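Local atomic coordinates of diacylglycerol O-acyltransferase (Marinobacter hydrocarbonoclasticus, PDB entry 6CHJ), a protein that probably transfers the acyl group of an acyl-CoA to a 1,2-diacylglycerol, making triacylglycerol, and is also classed as a wax ester synthase. Residues L43-Q46 with L47-K50; P387-N391 with G392-E396; I426-R429 with R430-P433; L435-M438 with L439-L442. One frame throughout, in Å; residues are numbered along the deposited sequence.

Contact 1 of 4, residues L43-Q46 with L47-K50; sequences LADQ and LRQK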
loop_
_atom_site.group_PDB
_atom_site.type_symbol
_atom_site.label_atom_id
_atom_site.label_comp_id
_atom_site.label_asym_id
_atom_site.label_seq_id
_atom_site.Cartn_x
_atom_site.Cartn_y
_atom_site.Cartn_z
ATOM N N LEU B 43 -16.921 5.735 -17.212
ATOM C CA LEU B 43 -16.690 4.298 -17.058
ATOM C C LEU B 43 -16.635 3.902 -15.587
ATOM O O LEU B 43 -17.211 2.879 -15.176
ATOM C CB LEU B 43 -15.396 3.891 -17.768
ATOM C CG LEU B 43 -14.950 2.440 -17.542
ATOM C CD1 LEU B 43 -16.091 1.478 -17.819
ATOM C CD2 LEU B 43 -13.713 2.086 -18.398
ATOM N N ALA B 44 -15.909 4.684 -14.780
ATOM C CA ALA B 44 -15.800 4.349 -13.366
ATOM C C ALA B 44 -17.179 4.271 -12.740
ATOM O O ALA B 44 -17.458 3.367 -11.945
ATOM C CB ALA B 44 -14.927 5.374 -12.645
ATOM N N ASP B 45 -18.082 5.166 -13.155
ATOM C CA ASP B 45 -19.405 5.229 -12.543
ATOM C C ASP B 45 -20.183 3.932 -12.740
ATOM O O ASP B 45 -20.825 3.442 -11.805
ATOM C CB ASP B 45 -20.165 6.428 -13.095
ATOM C CG ASP B 45 -19.761 7.718 -12.415
ATOM O OD1 ASP B 45 -19.576 7.673 -11.174
ATOM O OD2 ASP B 45 -19.598 8.755 -13.116
ATOM N N GLN B 46 -20.124 3.337 -13.935
ATOM C CA GLN B 46 -20.900 2.119 -14.144
ATOM C C GLN B 46 -20.182 0.876 -13.649
ATOM O O GLN B 46 -20.840 -0.130 -13.371
ATOM C CB GLN B 46 -21.296 1.959 -15.623
ATOM C CG GLN B 46 -22.569 1.076 -15.814
ATOM C CD GLN B 46 -23.901 1.803 -15.493
ATOM O OE1 GLN B 46 -24.036 2.472 -14.455
ATOM N NE2 GLN B 46 -24.893 1.637 -16.370
ATOM N N LEU B 47 -18.854 0.916 -13.511
ATOM C CA LEU B 47 -18.172 -0.222 -12.906
ATOM C C LEU B 47 -18.497 -0.310 -11.423
ATOM O O LEU B 47 -18.653 -1.413 -10.880
ATOM C CB LEU B 47 -16.657 -0.129 -13.141
ATOM C CG LEU B 47 -16.172 -0.590 -14.531
ATOM C CD1 LEU B 47 -14.747 -0.108 -14.844
ATOM C CD2 LEU B 47 -16.305 -2.092 -14.706
ATOM N N ARG B 48 -18.623 0.847 -10.755
ATOM C CA ARG B 48 -19.018 0.859 -9.347
ATOM C C ARG B 48 -20.367 0.190 -9.155
ATOM O O ARG B 48 -20.601 -0.481 -8.144
ATOM C CB ARG B 48 -19.071 2.289 -8.825
ATOM C CG ARG B 48 -17.724 2.931 -8.665
ATOM C CD ARG B 48 -17.859 4.138 -7.774
ATOM N NE ARG B 48 -17.171 5.311 -8.302
ATOM C CZ ARG B 48 -15.917 5.621 -7.994
ATOM N NH1 ARG B 48 -15.229 4.826 -7.180
ATOM N NH2 ARG B 48 -15.355 6.717 -8.499
ATOM N N GLN B 49 -21.265 0.360 -10.126
ATOM C CA GLN B 49 -22.573 -0.280 -10.068
ATOM C C GLN B 49 -22.442 -1.795 -10.067
ATOM O O GLN B 49 -23.022 -2.478 -9.217
ATOM C CB GLN B 49 -23.431 0.186 -11.247
ATOM C CG GLN B 49 -24.018 1.557 -11.049
ATOM C CD GLN B 49 -24.605 1.684 -9.671
ATOM O OE1 GLN B 49 -24.073 2.394 -8.812
ATOM N NE2 GLN B 49 -25.699 0.966 -9.432
ATOM N N LYS B 50 -21.666 -2.333 -11.010
ATOM C CA LYS B 50 -21.532 -3.773 -11.182
ATOM C C LYS B 50 -21.062 -4.444 -9.894
ATOM O O LYS B 50 -19.866 -4.445 -9.582
ATOM C CB LYS B 50 -20.582 -4.061 -12.337
ATOM C CG LYS B 50 -20.913 -3.243 -13.579
ATOM C CD LYS B 50 -20.787 -4.068 -14.852
ATOM C CE LYS B 50 -21.693 -5.298 -14.793
ATOM N NZ LYS B 50 -21.613 -6.152 -16.018
#

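Contact 2 of 4, residues P387-N391 with G392-E396; sequences PLYWN and GAKLE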
loop_
_atom_site.group_PDB
_atom_site.type_symbol
_atom_site.label_atom_id
_atom_site.label_comp_id
_atom_site.label_asym_id
_atom_site.label_seq_id
_atom_site.Cartn_x
_atom_site.Cartn_y
_atom_site.Cartn_z
ATOM N N PRO B 387 -5.847 -8.512 -32.266
ATOM C CA PRO B 387 -6.206 -7.346 -31.445
ATOM C C PRO B 387 -7.476 -7.582 -30.637
ATOM O O PRO B 387 -8.317 -8.427 -30.965
ATOM C CB PRO B 387 -6.397 -6.221 -32.472
ATOM C CG PRO B 387 -5.598 -6.643 -33.644
ATOM C CD PRO B 387 -5.722 -8.149 -33.687
ATOM N N LEU B 388 -7.595 -6.825 -29.547
ATOM C CA LEU B 388 -8.646 -7.059 -28.569
ATOM C C LEU B 388 -9.229 -5.726 -28.126
ATOM O O LEU B 388 -8.626 -4.661 -28.299
ATOM C CB LEU B 388 -8.134 -7.866 -27.369
ATOM C CG LEU B 388 -7.865 -9.345 -27.645
ATOM C CD1 LEU B 388 -7.300 -10.056 -26.425
ATOM C CD2 LEU B 388 -9.135 -10.012 -28.115
ATOM N N TYR B 389 -10.444 -5.798 -27.588
ATOM C CA TYR B 389 -11.193 -4.615 -27.189
ATOM C C TYR B 389 -11.963 -4.934 -25.922
ATOM O O TYR B 389 -12.411 -6.070 -25.727
ATOM C CB TYR B 389 -12.170 -4.133 -28.294
ATOM C CG TYR B 389 -11.526 -3.979 -29.659
ATOM C CD1 TYR B 389 -11.278 -5.093 -30.462
ATOM C CD2 TYR B 389 -11.141 -2.729 -30.137
ATOM C CE1 TYR B 389 -10.672 -4.973 -31.688
ATOM C CE2 TYR B 389 -10.535 -2.600 -31.380
ATOM C CZ TYR B 389 -10.301 -3.730 -32.144
ATOM O OH TYR B 389 -9.701 -3.632 -33.372
ATOM N N TRP B 390 -12.079 -3.932 -25.051
ATOM C CA TRP B 390 -13.027 -3.936 -23.940
ATOM C C TRP B 390 -14.075 -2.895 -24.289
ATOM O O TRP B 390 -13.750 -1.708 -24.395
ATOM C CB TRP B 390 -12.360 -3.609 -22.604
ATOM C CG TRP B 390 -13.162 -4.031 -21.374
ATOM C CD1 TRP B 390 -13.982 -5.131 -21.252
ATOM C CD2 TRP B 390 -13.189 -3.374 -20.093
ATOM N NE1 TRP B 390 -14.517 -5.187 -19.979
ATOM C CE2 TRP B 390 -14.049 -4.120 -19.254
ATOM C CE3 TRP B 390 -12.569 -2.226 -19.576
ATOM C CZ2 TRP B 390 -14.304 -3.752 -17.931
ATOM C CZ3 TRP B 390 -12.827 -1.860 -18.263
ATOM C CH2 TRP B 390 -13.690 -2.620 -17.458
ATOM N N ASN B 391 -15.312 -3.356 -24.492
ATOM C CA ASN B 391 -16.446 -2.517 -24.896
ATOM C C ASN B 391 -16.010 -1.412 -25.857
ATOM O O ASN B 391 -16.270 -0.222 -25.649
ATOM C CB ASN B 391 -17.153 -1.968 -23.664
ATOM C CG ASN B 391 -17.638 -3.079 -22.747
ATOM O OD1 ASN B 391 -18.479 -3.879 -23.136
ATOM N ND2 ASN B 391 -17.070 -3.163 -21.542
ATOM N N GLY B 392 -15.301 -1.830 -26.917
ATOM C CA GLY B 392 -14.808 -0.932 -27.941
ATOM C C GLY B 392 -13.564 -0.147 -27.587
ATOM O O GLY B 392 -13.097 0.647 -28.412
ATOM N N ALA B 393 -13.010 -0.322 -26.391
ATOM C CA ALA B 393 -11.719 0.267 -26.063
ATOM C C ALA B 393 -10.638 -0.722 -26.487
ATOM O O ALA B 393 -10.599 -1.856 -25.999
ATOM C CB ALA B 393 -11.618 0.596 -24.574
ATOM N N LYS B 394 -9.788 -0.310 -27.416
ATOM C CA LYS B 394 -8.749 -1.205 -27.914
ATOM C C LYS B 394 -7.659 -1.381 -26.858
ATOM O O LYS B 394 -7.083 -0.403 -26.367
ATOM C CB LYS B 394 -8.159 -0.654 -29.215
ATOM C CG LYS B 394 -7.061 -1.504 -29.842
ATOM C CD LYS B 394 -6.533 -0.868 -31.124
ATOM C CE LYS B 394 -6.877 0.620 -31.183
ATOM N NZ LYS B 394 -5.935 1.416 -32.018
ATOM N N LEU B 395 -7.383 -2.621 -26.503
ATOM C CA LEU B 395 -6.173 -2.908 -25.746
ATOM C C LEU B 395 -4.959 -2.569 -26.601
ATOM O O LEU B 395 -4.779 -3.144 -27.678
ATOM C CB LEU B 395 -6.153 -4.381 -25.331
ATOM C CG LEU B 395 -5.071 -4.834 -24.342
ATOM C CD1 LEU B 395 -5.236 -4.143 -22.972
ATOM C CD2 LEU B 395 -5.063 -6.356 -24.210
ATOM N N GLU B 396 -4.146 -1.611 -26.141
ATOM C CA GLU B 396 -2.914 -1.226 -26.828
ATOM C C GLU B 396 -1.658 -1.941 -26.321
ATOM O O GLU B 396 -0.632 -1.915 -27.014
ATOM C CB GLU B 396 -2.673 0.284 -26.708
ATOM C CG GLU B 396 -3.790 1.148 -27.224
ATOM C CD GLU B 396 -3.781 1.267 -28.740
ATOM O OE1 GLU B 396 -2.910 0.644 -29.395
ATOM O OE2 GLU B 396 -4.658 1.982 -29.267
#

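Contact 3 of 4, residues I426-R429 with R430-P433; sequences IGCR and RTLP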
loop_
_atom_site.group_PDB
_atom_site.type_symbol
_atom_site.label_atom_id
_atom_site.label_comp_id
_atom_site.label_asym_id
_atom_site.label_seq_id
_atom_site.Cartn_x
_atom_site.Cartn_y
_atom_site.Cartn_z
ATOM N N ILE B 426 10.010 -5.768 -13.048
ATOM C CA ILE B 426 9.667 -5.315 -11.699
ATOM C C ILE B 426 10.876 -5.543 -10.795
ATOM O O ILE B 426 11.487 -6.618 -10.819
ATOM C CB ILE B 426 8.415 -6.026 -11.150
ATOM C CG1 ILE B 426 7.977 -5.398 -9.827
ATOM C CG2 ILE B 426 8.627 -7.532 -11.033
ATOM C CD1 ILE B 426 7.153 -4.159 -9.998
ATOM N N GLY B 427 11.241 -4.525 -10.024
ATOM C CA GLY B 427 12.462 -4.609 -9.246
ATOM C C GLY B 427 12.366 -3.842 -7.945
ATOM O O GLY B 427 11.536 -2.922 -7.787
ATOM N N CYS B 428 13.222 -4.245 -6.997
ATOM C CA CYS B 428 13.340 -3.499 -5.752
ATOM C C CYS B 428 13.927 -2.124 -6.063
ATOM O O CYS B 428 15.008 -2.025 -6.647
ATOM C CB CYS B 428 14.211 -4.248 -4.746
ATOM S SG CYS B 428 14.820 -3.175 -3.423
ATOM N N ARG B 429 13.199 -1.063 -5.700
ATOM C CA ARG B 429 13.644 0.296 -6.013
ATOM C C ARG B 429 15.013 0.625 -5.410
ATOM O O ARG B 429 15.788 1.360 -6.023
ATOM C CB ARG B 429 12.613 1.311 -5.521
ATOM C CG ARG B 429 13.014 2.752 -5.808
ATOM C CD ARG B 429 11.945 3.765 -5.415
ATOM N NE ARG B 429 12.266 5.083 -5.962
ATOM C CZ ARG B 429 11.822 5.549 -7.130
ATOM N NH1 ARG B 429 11.010 4.821 -7.900
ATOM N NH2 ARG B 429 12.192 6.756 -7.529
ATOM N N ARG B 430 15.337 0.111 -4.210
ATOM C CA ARG B 430 16.622 0.481 -3.616
ATOM C C ARG B 430 17.792 -0.252 -4.264
ATOM O O ARG B 430 18.811 0.365 -4.600
ATOM C CB ARG B 430 16.647 0.213 -2.115
ATOM C CG ARG B 430 18.045 0.433 -1.547
ATOM C CD ARG B 430 18.253 -0.249 -0.220
ATOM N NE ARG B 430 18.353 -1.702 -0.338
ATOM C CZ ARG B 430 18.165 -2.545 0.681
ATOM N NH1 ARG B 430 17.847 -2.063 1.885
ATOM N NH2 ARG B 430 18.279 -3.866 0.504
ATOM N N THR B 431 17.691 -1.568 -4.426
ATOM C CA THR B 431 18.886 -2.262 -4.875
ATOM C C THR B 431 19.120 -2.090 -6.368
ATOM O O THR B 431 20.240 -2.324 -6.835
ATOM C CB THR B 431 18.833 -3.749 -4.462
ATOM O OG1 THR B 431 17.691 -4.368 -5.037
ATOM C CG2 THR B 431 18.695 -3.872 -2.940
ATOM N N LEU B 432 18.122 -1.628 -7.117
ATOM C CA LEU B 432 18.235 -1.478 -8.565
ATOM C C LEU B 432 17.928 -0.041 -8.970
ATOM O O LEU B 432 16.907 0.231 -9.618
ATOM C CB LEU B 432 17.321 -2.464 -9.287
ATOM C CG LEU B 432 17.869 -3.886 -9.170
ATOM C CD1 LEU B 432 16.949 -4.896 -9.811
ATOM C CD2 LEU B 432 19.249 -3.930 -9.797
ATOM N N PRO B 433 18.815 0.900 -8.630
ATOM C CA PRO B 433 18.591 2.298 -9.008
ATOM C C PRO B 433 18.513 2.477 -10.517
ATOM O O PRO B 433 19.321 1.925 -11.267
ATOM C CB PRO B 433 19.814 3.014 -8.425
ATOM C CG PRO B 433 20.863 1.946 -8.321
ATOM C CD PRO B 433 20.094 0.736 -7.914
#

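Contact 4 of 4, residues L435-M438 with L439-L442; sequences LQRM and LDYL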
loop_
_atom_site.group_PDB
_atom_site.type_symbol
_atom_site.label_atom_id
_atom_site.label_comp_id
_atom_site.label_asym_id
_atom_site.label_seq_id
_atom_site.Cartn_x
_atom_site.Cartn_y
_atom_site.Cartn_z
ATOM N N LEU B 435 16.095 1.665 -12.710
ATOM C CA LEU B 435 15.731 0.439 -13.402
ATOM C C LEU B 435 15.030 0.716 -14.725
ATOM O O LEU B 435 15.061 -0.135 -15.625
ATOM C CB LEU B 435 14.845 -0.405 -12.475
ATOM C CG LEU B 435 14.266 -1.761 -12.880
ATOM C CD1 LEU B 435 14.005 -2.601 -11.632
ATOM C CD2 LEU B 435 12.965 -1.566 -13.602
ATOM N N GLN B 436 14.386 1.885 -14.864
ATOM C CA GLN B 436 13.702 2.207 -16.115
ATOM C C GLN B 436 14.688 2.281 -17.277
ATOM O O GLN B 436 14.305 2.075 -18.435
ATOM C CB GLN B 436 12.919 3.528 -15.982
ATOM C CG GLN B 436 11.378 3.351 -16.065
ATOM C CD GLN B 436 10.568 4.684 -16.054
ATOM O OE1 GLN B 436 10.364 5.295 -14.996
ATOM N NE2 GLN B 436 10.089 5.112 -17.234
ATOM N N ARG B 437 15.960 2.554 -16.994
ATOM C CA ARG B 437 16.925 2.652 -18.076
ATOM C C ARG B 437 17.111 1.323 -18.791
ATOM O O ARG B 437 17.572 1.306 -19.940
ATOM C CB ARG B 437 18.254 3.170 -17.540
ATOM C CG ARG B 437 18.526 4.592 -17.932
ATOM C CD ARG B 437 19.708 5.140 -17.189
ATOM N NE ARG B 437 19.283 6.178 -16.259
ATOM C CZ ARG B 437 20.043 6.680 -15.290
ATOM N NH1 ARG B 437 21.288 6.239 -15.117
ATOM N NH2 ARG B 437 19.550 7.629 -14.495
ATOM N N MET B 438 16.729 0.210 -18.153
ATOM C CA MET B 438 16.828 -1.088 -18.810
ATOM C C MET B 438 15.927 -1.201 -20.032
ATOM O O MET B 438 16.168 -2.073 -20.876
ATOM C CB MET B 438 16.514 -2.212 -17.820
ATOM C CG MET B 438 17.728 -2.610 -17.005
ATOM S SD MET B 438 17.522 -4.222 -16.269
ATOM C CE MET B 438 17.686 -5.226 -17.726
ATOM N N LEU B 439 14.893 -0.363 -20.136
ATOM C CA LEU B 439 14.096 -0.297 -21.362
ATOM C C LEU B 439 14.940 0.177 -22.542
ATOM O O LEU B 439 14.860 -0.380 -23.641
ATOM C CB LEU B 439 12.899 0.636 -21.162
ATOM C CG LEU B 439 11.884 0.212 -20.107
ATOM C CD1 LEU B 439 10.658 1.131 -20.134
ATOM C CD2 LEU B 439 11.507 -1.253 -20.335
ATOM N N ASP B 440 15.742 1.220 -22.337
ATOM C CA ASP B 440 16.644 1.657 -23.393
ATOM C C ASP B 440 17.730 0.625 -23.637
ATOM O O ASP B 440 18.159 0.445 -24.779
ATOM C CB ASP B 440 17.277 3.000 -23.037
ATOM C CG ASP B 440 16.260 4.026 -22.604
ATOM O OD1 ASP B 440 15.340 4.332 -23.398
ATOM O OD2 ASP B 440 16.375 4.518 -21.461
ATOM N N TYR B 441 18.149 -0.091 -22.587
ATOM C CA TYR B 441 19.191 -1.099 -22.751
ATOM C C TYR B 441 18.669 -2.315 -23.506
ATOM O O TYR B 441 19.406 -2.922 -24.294
ATOM C CB TYR B 441 19.760 -1.504 -21.391
ATOM C CG TYR B 441 20.355 -0.359 -20.588
ATOM C CD1 TYR B 441 20.690 0.850 -21.197
ATOM C CD2 TYR B 441 20.593 -0.495 -19.216
ATOM C CE1 TYR B 441 21.239 1.893 -20.472
ATOM C CE2 TYR B 441 21.144 0.548 -18.480
ATOM C CZ TYR B 441 21.459 1.745 -19.120
ATOM O OH TYR B 441 21.994 2.789 -18.403
ATOM N N LEU B 442 17.404 -2.687 -23.288
ATOM C CA LEU B 442 16.815 -3.732 -24.121
ATOM C C LEU B 442 16.757 -3.282 -25.572
ATOM O O LEU B 442 17.075 -4.052 -26.488
ATOM C CB LEU B 442 15.411 -4.103 -23.644
ATOM C CG LEU B 442 15.186 -4.798 -22.303
ATOM C CD1 LEU B 442 13.754 -4.513 -21.779
ATOM C CD2 LEU B 442 15.457 -6.292 -22.391
#

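Contact 1 of 4, residues L43-Q46 with L47-K50
At the edge of the Arg48 guanidinium, close to its plane, stands Asp45 OD1, while the amides of Gln46 and Gln49, the other flat pair, have planes 53° apart. Asp45 OD1 is 4.4 Å from Arg48 NE, too far for a salt bridge, and the firmer polar partner of the guanidinium is Glu79, which pairs with NH1. The two glutamines meet through one oxygen and an aliphatic carbon: Gln46 OE1 rests 3.5 Å from Gln49 CG. On the side facing the sheet Leu43 and Leu47 touch branch to branch, CD1 of Leu43 lying 3.6 Å from CD1 of Leu47. Leu43 has CG anti to its N (chi1 173°), which carries its branches along the helix toward Leu47. Beneath them run the backbone bonds Leu47 N to Leu43 O, 3.1 Å, and Arg48 N to Ala44 O, 3.0 Å. Gln46 O receives two weak bonds, from Gln49 N and Lys50 N, at 3.3 Å each. This is the C-terminal part of an amphipathic helix, 39-49: leucines against Trp390, Phe82 and Leu119, with Asp45, Gln46 and Gln49 on the exposed side and Arg48 lying across Phe82 and Phe84 to reach Glu79.

Contact 2 of 4, residues P387-N391 with G392-E396
Tyr389 runs alongside Lys394, its partner in an antiparallel non-hydrogen-bonded pair, and can be followed outward atom by atom. Its CB lies 3.6 Å from Ala393 O. With CG anti to the carbonyl carbon (chi1 -51°), the ring lies beside Lys394, where CD2 comes 3.6 Å from Lys394 CA and CE2 3.8 Å from Lys394 CB. Gly392 O sits at the ring edge, near its plane. The lysine chain passes the ring pointing the same way, and its NZ ends in a salt bridge with Glu396 OE2, a weak hydrogen bond at 3.1 Å; OE2 is also held by Ser30 OG. Were Tyr389 replaced by an alanine, the aliphatic flank of Lys394 would probably lose its cover and be freer to swing.

The backbone beneath is a type I' turn, Trp390 to Ala393, with Asn391 and Gly392 both at positive phi. It is closed by Ala393 N to Trp390 O, a short 2.5 Å, and by Trp390 N to Ala393 O at 2.7 Å; Leu395 N to Leu388 O, 3.0 Å, continues the ladder. Beside the turn, Asn391 ND2 stands 3.6 Å above one face of the Trp390 ring, offset toward its rim, while Asn391 OD1 accepts from Met161 N and Trp390 NE1 donates to Pro162 O. The chemistry is thus divided: backbone bonds set the register, carbon contacts pad the tyrosine side, and polar side chains tie the turn to the 161-162 loop.

Contact 3 of 4, residues I426-R429 with R430-P433
Cys428 and Thr431 meet where strand 420-428 ends and the chain folds back on itself. The sulfur acts as an acceptor: Thr431 N donates to Cys428 SG at 3.4 Å, with a nearly straight N-H...S angle of 171°. A chi1 of 162° puts SG anti to its own N and beside the carbonyl carbon, which brings it to the amide of Thr431; SG also has a further polar partner beyond the turn. The carbonyl of the same cysteine takes a second amide, Leu432 N to Cys428 O at 3.2 Å; this bond is more bent at hydrogen, 139°, although the donor lies nearly along the C=O axis. One residue therefore satisfies two successive amides, by side chain and by main chain, and the spacing of the second makes this an alpha-turn, in keeping with the helical phi and psi of Arg429 to Thr431.

Thr431 backs against the cysteine, OG1 approaching Cys428 CB to 3.5 Å, and Leu432 CB packs 3.5 Å from Cys428 O. Removing the sulfur of Cys428, as an alanine here does, is likely to leave the Thr431 amide without its acceptor and open a gap beside the threonine methyl and hydroxyl.

Arg429 extends to the second subunit, its NE making a salt bridge with Asp77 OD2 there. Arg430 bends at chi3, which sets its guanidinium edge by Thr431 CG2, and has a long, weak ion pair with Glu111 of the second subunit. Buried sulfur and carbonyl acceptors thus fix the turn, while Arg429, and more weakly Arg430, probably bring positive charge to acidic residues of the other subunit.

Contact 4 of 4, residues L435-M438 with L439-L442
Near the start of helix 437-453, Leu439 N bonds to Gln436 O in the i to i+3 manner at 3.0 Å, with the donor 50° out of the carbonyl plane, before the i to i+4 pattern takes over in Tyr441 N to Arg437 O, 3.0 Å, and Leu442 N to Met438 O, 2.8 Å. Of the side chains, Tyr441 reaches back over Arg437. Its CG is anti to the carbonyl carbon (chi1 -59°), which brings the ring face above Arg437 O; that oxygen lies 3.3 Å from the ring plane, offset toward the rim, while also accepting the amide of Tyr441 in its carbonyl plane. Farther out the ring runs beside the arginine stem, CZ 3.8 Å from Arg437 CB and OH 3.5 Å from Arg437 CD. The guanidinium is turned 79° from the ring, so the two do not stack. Asp440 offers Arg437 no close ion pair either, its OD2 being 6.2 Å from Arg437 NE.

Met438 crosses Tyr441 at about a right angle, with CG 4.2 Å from Tyr441 CD2, and heads inward with Leu442 toward Ala273 of helix 262-280 and Leu425 of strand 420-428. Gln436 OE1, for its part, accepts from Arg240. The arrangement is the N-terminal part of an amphipathic helix, 437-453, packed on a mixed beta sheet and against helix 262-280.

How the contacts relate
The four contacts form two touching pairs. Contacts 1 and 2 lie toward the periphery and meet where Leu47 CD1 packs 3.8 Å from Trp390 CH2, joining a helix of the catalytic-domain range to a hairpin of the C-terminal range. Contacts 3 and 4 lie nearer the centre of the chain and join neighbouring elements, strand 420-428 and helix 437-453: Gly427 CA touches Leu435 CD1 at 3.5 Å. All four are partly buried, but contacts 1 and 4 include exposed touching residues, while contacts 2 and 3 have none. Chemistry follows place: contact 1, near the C-terminal end of helix 39-49, and contact 4 rest on helical bonds, contact 2 on strand pairing, and contact 3 alone reaches the second subunit.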